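Local coordinates for protein type IV pilus biogenesis factor PilY1 (Pseudomonas aeruginosa, PDB 3HX6) that primes assembly of type IV pili and mediates host-cell adhesion and twitching motility, apparently regulating pilus retraction through calcium binding and release, at residues K207-G213 / A224-M230; V141-A145 / K197-A201. The protein carries 3 engineered substitutions. All blocks are in the same frame, centred on the assembly; numbering follows the deposited sequence.

From the N terminus, strand 141-147 opens one four-stranded antiparallel sheet of the beta-propeller in the C-terminal domain of PilY1, and strand 199-202 opens the next. Interaction 2 (141-145 with 197-201) closes a long loop of 51 residues by laying these two first strands side by side, joining successive sheets. After a short turn the chain enters strand 208-213, whose hairpin with 223-229 is interaction 1 and closes a loop of only ten residues. The contacts follow in series, neither nested nor crossed. They meet where V211 N lies 2.7 Å from T199 O, a probable hydrogen bond, and W208 packs on D144 and A201.

Interaction 1 of 2, residues K207-G213 / A224-M230; sequences KWAVVTG and ALLIIDM. Engineered in segment 224-230: M230 (natural residue Leu).
The two middle strands of a four-stranded antiparallel propeller sheet pair here as a beta hairpin, 208-213 against 224-229, their axes 4.4 Å apart at closest approach. V210 and I228 form a hydrogen-bonded pair: V210 N gives a short 2.6 Å bond to I228 O, and I228 N returns one to V210 O. T212 and L226 repeat the exchange, with L226 N 2.8 Å from T212 O. Between them lies the non-hydrogen-bonded pair V211 and I227, where V211 CA makes a CA-H...O contact with L226 O. In this four-strand blade, 199-202 continues the pairing beyond 208-213, through A209 and V211, and 235-241 does so beyond 223-229, through L225 and I227. V211 and L225 share one face of the sheet. With L225 CG anti to the backbone N (chi1 -176°), the leucine fork swings back across the strand gap, and its CD1 meets V211 CG1 at 3.8 Å while also lying close to T212 O. On the other face the CB atoms of V210 and I228 touch, and W181 of strand 178-184 packs against both side chains. The engineered M230, Leu in the natural protein, ends the pairing: its N reaches W208 O at 3.0 Å, tilted 27° from the carbonyl plane. The M230 chain bends at chi2 and chi3, bringing M230 SD to 3.7 Å from V210 CG2. W208 O is gripped twice, by M230 N and by a water that also donates to D229 OD1. D229 OD2 accepts a hydrogen bond from T232 N, which ties the carboxylate to the backbone just after the segment. The aliphatic part of K207 runs past D229 OD1, with CE nearest, while K207 NZ stays 5.0 Å from that oxygen.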
loop_
_atom_site.group_PDB
_atom_site.type_symbol
_atom_site.label_atom_id
_atom_site.label_comp_id
_atom_site.label_asym_id
_atom_site.label_seq_id
_atom_site.Cartn_x
_atom_site.Cartn_y
_atom_site.Cartn_z
ATOM N N LYS A 207 27.292 -15.434 4.656
ATOM C CA LYS A 207 26.086 -16.146 5.054
ATOM C C LYS A 207 25.078 -15.316 5.843
ATOM O O LYS A 207 25.369 -14.203 6.295
ATOM C CB LYS A 207 26.487 -17.384 5.867
ATOM C CG LYS A 207 27.616 -18.189 5.216
ATOM C CD LYS A 207 28.120 -19.305 6.117
ATOM C CE LYS A 207 27.273 -20.559 5.996
ATOM N NZ LYS A 207 27.442 -21.171 4.648
ATOM N N TRP A 208 23.878 -15.867 5.986
ATOM C CA TRP A 208 22.830 -15.215 6.744
ATOM C C TRP A 208 22.985 -15.639 8.189
ATOM O O TRP A 208 23.362 -16.774 8.471
ATOM C CB TRP A 208 21.458 -15.617 6.220
ATOM C CG TRP A 208 21.082 -14.862 4.988
ATOM C CD1 TRP A 208 21.592 -15.027 3.730
ATOM C CD2 TRP A 208 20.167 -13.766 4.913
ATOM N NE1 TRP A 208 21.048 -14.093 2.874
ATOM C CE2 TRP A 208 20.169 -13.308 3.577
ATOM C CE3 TRP A 208 19.340 -13.128 5.849
ATOM C CZ2 TRP A 208 19.377 -12.235 3.152
ATOM C CZ3 TRP A 208 18.551 -12.058 5.426
ATOM C CH2 TRP A 208 18.578 -11.624 4.085
ATOM N N ALA A 209 22.690 -14.730 9.105
ATOM C CA ALA A 209 22.826 -15.039 10.514
ATOM C C ALA A 209 21.774 -14.368 11.367
ATOM O O ALA A 209 21.065 -13.456 10.931
ATOM C CB ALA A 209 24.204 -14.617 11.005
ATOM N N VAL A 210 21.669 -14.855 12.592
ATOM C CA VAL A 210 20.771 -14.262 13.558
ATOM C C VAL A 210 21.729 -13.408 14.358
ATOM O O VAL A 210 22.693 -13.922 14.927
ATOM C CB VAL A 210 20.142 -15.308 14.483
ATOM C CG1 VAL A 210 19.499 -14.615 15.694
ATOM C CG2 VAL A 210 19.098 -16.109 13.710
ATOM N N VAL A 211 21.498 -12.103 14.364
ATOM C CA VAL A 211 22.353 -11.199 15.112
ATOM C C VAL A 211 21.523 -10.609 16.229
ATOM O O VAL A 211 20.525 -9.935 15.984
ATOM C CB VAL A 211 22.907 -10.096 14.201
ATOM C CG1 VAL A 211 23.836 -9.181 14.990
ATOM C CG2 VAL A 211 23.656 -10.748 13.032
ATOM N N THR A 212 21.933 -10.871 17.463
ATOM C CA THR A 212 21.185 -10.389 18.605
ATOM C C THR A 212 22.081 -10.136 19.813
ATOM O O THR A 212 23.269 -10.445 19.786
ATOM C CB THR A 212 20.106 -11.425 18.976
ATOM O OG1 THR A 212 19.216 -10.874 19.950
ATOM C CG2 THR A 212 20.755 -12.696 19.517
ATOM N N GLY A 213 21.511 -9.550 20.864
ATOM C CA GLY A 213 22.272 -9.299 22.074
ATOM C C GLY A 213 22.245 -10.581 22.889
ATOM O O GLY A 213 21.330 -11.389 22.718
ATOM N N ALA A 224 27.378 -9.043 25.158
ATOM C CA ALA A 224 28.048 -9.437 23.924
ATOM C C ALA A 224 27.081 -9.572 22.760
ATOM O O ALA A 224 25.926 -9.943 22.942
ATOM C CB ALA A 224 28.784 -10.760 24.128
ATOM N N LEU A 225 27.554 -9.255 21.560
ATOM C CA LEU A 225 26.725 -9.396 20.375
ATOM C C LEU A 225 26.901 -10.844 19.944
ATOM O O LEU A 225 28.026 -11.332 19.831
ATOM C CB LEU A 225 27.199 -8.471 19.243
ATOM C CG LEU A 225 26.303 -8.488 17.994
ATOM C CD1 LEU A 225 24.989 -7.768 18.312
ATOM C CD2 LEU A 225 27.004 -7.804 16.819
ATOM N N LEU A 226 25.797 -11.540 19.728
ATOM C CA LEU A 226 25.876 -12.918 19.297
ATOM C C LEU A 226 25.550 -12.960 17.812
ATOM O O LEU A 226 24.554 -12.395 17.368
ATOM C CB LEU A 226 24.886 -13.791 20.076
ATOM C CG LEU A 226 25.036 -13.802 21.608
ATOM C CD1 LEU A 226 24.032 -14.778 22.223
ATOM C CD2 LEU A 226 26.455 -14.203 21.983
ATOM N N ILE A 227 26.418 -13.606 17.048
ATOM C CA ILE A 227 26.207 -13.749 15.622
ATOM C C ILE A 227 26.079 -15.248 15.425
ATOM O O ILE A 227 27.062 -15.989 15.453
ATOM C CB ILE A 227 27.381 -13.166 14.827
ATOM C CG1 ILE A 227 27.458 -11.655 15.089
ATOM C CG2 ILE A 227 27.194 -13.436 13.337
ATOM C CD1 ILE A 227 28.583 -10.939 14.363
ATOM N N ILE A 228 24.836 -15.678 15.258
ATOM C CA ILE A 228 24.495 -17.082 15.116
ATOM C C ILE A 228 24.214 -17.455 13.667
ATOM O O ILE A 228 23.368 -16.842 13.018
ATOM C CB ILE A 228 23.251 -17.385 15.971
ATOM C CG1 ILE A 228 23.485 -16.865 17.399
ATOM C CG2 ILE A 228 22.952 -18.881 15.963
ATOM C CD1 ILE A 228 22.246 -16.850 18.269
ATOM N N ASP A 229 24.918 -18.461 13.160
ATOM C CA ASP A 229 24.708 -18.896 11.784
ATOM C C ASP A 229 23.256 -19.324 11.626
ATOM O O ASP A 229 22.762 -20.175 12.370
ATOM C CB ASP A 229 25.628 -20.072 11.439
ATOM C CG ASP A 229 25.491 -20.509 9.989
ATOM O OD1 ASP A 229 25.822 -19.703 9.092
ATOM O OD2 ASP A 229 25.047 -21.652 9.750
ATOM N N MET A 230 22.575 -18.733 10.652
ATOM C CA MET A 230 21.171 -19.035 10.404
ATOM C C MET A 230 20.904 -20.525 10.219
ATOM O O MET A 230 20.006 -21.088 10.845
ATOM C CB MET A 230 20.681 -18.279 9.165
ATOM C CG MET A 230 19.171 -18.306 8.977
ATOM S SD MET A 230 18.295 -17.554 10.385
ATOM C CE MET A 230 17.693 -18.973 11.235
HETATM O O HOH W 1 23.839 -19.697 7.530
#

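Interaction 2 of 2, residues V141-A145 / K197-A201; sequences VVADA and KPTVA
V141 and P198 face each other where the first strands of two successive propeller sheets run side by side, 141-145 and 199-201 being nearly parallel (6°) with axes 7.3 Å apart. No hydrogen bond joins the two segments. Each strand bonds instead within its own sheet, V141, A143 and A145 to strand 150-158, T199 and A201 to strand 208-213. At this junction between blades of the beta-propeller, the contact between the two segments is made by side chains, and by V141 against the backbone oxygen of P198. V141 can be followed outward. Its CB points at the other segment and lies 4.1 Å from both P198 O and P198 CG. Of its two methyls, V141 CG2 comes closer, 3.5 Å from P198 O and against the ring at P198 CD; the valine and the proline ring lie alongside each other, pointing opposite ways. CG1, turned anti to the backbone N (chi1 165°), also lies near P198 O and looks along the strand to V200 CG2, a loose contact at 4.4 Å. V200 touches two alanines, a different branch turned to each: its CB sits 3.8 Å from A143 CB, its CG2 also touches that methyl, and its CG1 reaches A145 CB at 3.9 Å. I156 and W208 pack on V200 as well. D144 turns the other way, its carboxylate hydrogen-bonded to Q59, Y74 and T153. Apart from the carbonyl oxygens of P198 and, more loosely, D144, carbon meets carbon, and these two segments meet through van der Waals and hydrophobic contact, with no hydrogen bond to fix their register.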
loop_
_atom_site.group_PDB
_atom_site.type_symbol
_atom_site.label_atom_id
_atom_site.label_comp_id
_atom_site.label_asym_id
_atom_site.label_seq_id
_atom_site.Cartn_x
_atom_site.Cartn_y
_atom_site.Cartn_z
ATOM N N VAL A 141 10.570 -13.286 16.018
ATOM C CA VAL A 141 10.970 -12.540 14.836
ATOM C C VAL A 141 10.854 -13.454 13.620
ATOM O O VAL A 141 11.323 -14.593 13.651
ATOM C CB VAL A 141 12.430 -12.060 14.960
ATOM C CG1 VAL A 141 12.956 -11.620 13.600
ATOM C CG2 VAL A 141 12.514 -10.917 15.956
ATOM N N VAL A 142 10.211 -12.972 12.561
ATOM C CA VAL A 142 10.092 -13.764 11.343
ATOM C C VAL A 142 10.791 -12.987 10.237
ATOM O O VAL A 142 10.685 -11.766 10.170
ATOM C CB VAL A 142 8.615 -14.013 10.935
ATOM C CG1 VAL A 142 7.886 -14.746 12.055
ATOM C CG2 VAL A 142 7.919 -12.695 10.613
ATOM N N ALA A 143 11.516 -13.687 9.379
ATOM C CA ALA A 143 12.217 -13.017 8.300
ATOM C C ALA A 143 12.578 -14.006 7.214
ATOM O O ALA A 143 12.558 -15.219 7.433
ATOM C CB ALA A 143 13.488 -12.348 8.836
ATOM N N ASP A 144 12.878 -13.485 6.030
ATOM C CA ASP A 144 13.295 -14.334 4.930
ATOM C C ASP A 144 14.812 -14.393 5.017
ATOM O O ASP A 144 15.463 -13.387 5.295
ATOM C CB ASP A 144 12.864 -13.744 3.586
ATOM C CG ASP A 144 11.379 -13.915 3.328
ATOM O OD1 ASP A 144 10.742 -14.705 4.050
ATOM O OD2 ASP A 144 10.852 -13.271 2.399
ATOM N N ALA A 145 15.371 -15.577 4.815
ATOM C CA ALA A 145 16.812 -15.746 4.878
ATOM C C ALA A 145 17.237 -16.780 3.850
ATOM O O ALA A 145 16.438 -17.601 3.415
ATOM C CB ALA A 145 17.234 -16.186 6.282
ATOM N N LYS A 197 15.415 -8.429 20.799
ATOM C CA LYS A 197 14.822 -8.837 19.537
ATOM C C LYS A 197 15.960 -9.037 18.546
ATOM O O LYS A 197 16.724 -8.116 18.259
ATOM C CB LYS A 197 13.875 -7.762 19.007
ATOM C CG LYS A 197 12.614 -7.584 19.831
ATOM C CD LYS A 197 11.604 -6.713 19.094
ATOM C CE LYS A 197 10.299 -6.623 19.868
ATOM N NZ LYS A 197 9.183 -6.118 19.013
ATOM N N PRO A 198 16.092 -10.250 18.008
ATOM C CA PRO A 198 17.172 -10.487 17.056
ATOM C C PRO A 198 16.874 -9.928 15.676
ATOM O O PRO A 198 15.717 -9.656 15.332
ATOM C CB PRO A 198 17.283 -12.008 17.044
ATOM C CG PRO A 198 15.857 -12.429 17.211
ATOM C CD PRO A 198 15.345 -11.490 18.287
ATOM N N THR A 199 17.930 -9.740 14.898
ATOM C CA THR A 199 17.803 -9.278 13.525
ATOM C C THR A 199 18.352 -10.426 12.691
ATOM O O THR A 199 19.321 -11.079 13.081
ATOM C CB THR A 199 18.639 -8.003 13.242
ATOM O OG1 THR A 199 17.983 -6.858 13.806
ATOM C CG2 THR A 199 18.796 -7.785 11.735
ATOM N N VAL A 200 17.711 -10.689 11.564
ATOM C CA VAL A 200 18.156 -11.741 10.668
ATOM C C VAL A 200 18.735 -11.010 9.476
ATOM O O VAL A 200 18.042 -10.233 8.827
ATOM C CB VAL A 200 16.992 -12.622 10.218
ATOM C CG1 VAL A 200 17.485 -13.647 9.200
ATOM C CG2 VAL A 200 16.385 -13.319 11.431
ATOM N N ALA A 201 20.007 -11.246 9.184
ATOM C CA ALA A 201 20.616 -10.525 8.078
ATOM C C ALA A 201 21.770 -11.239 7.415
ATOM O O ALA A 201 22.314 -12.208 7.937
ATOM C CB ALA A 201 21.072 -9.149 8.561
#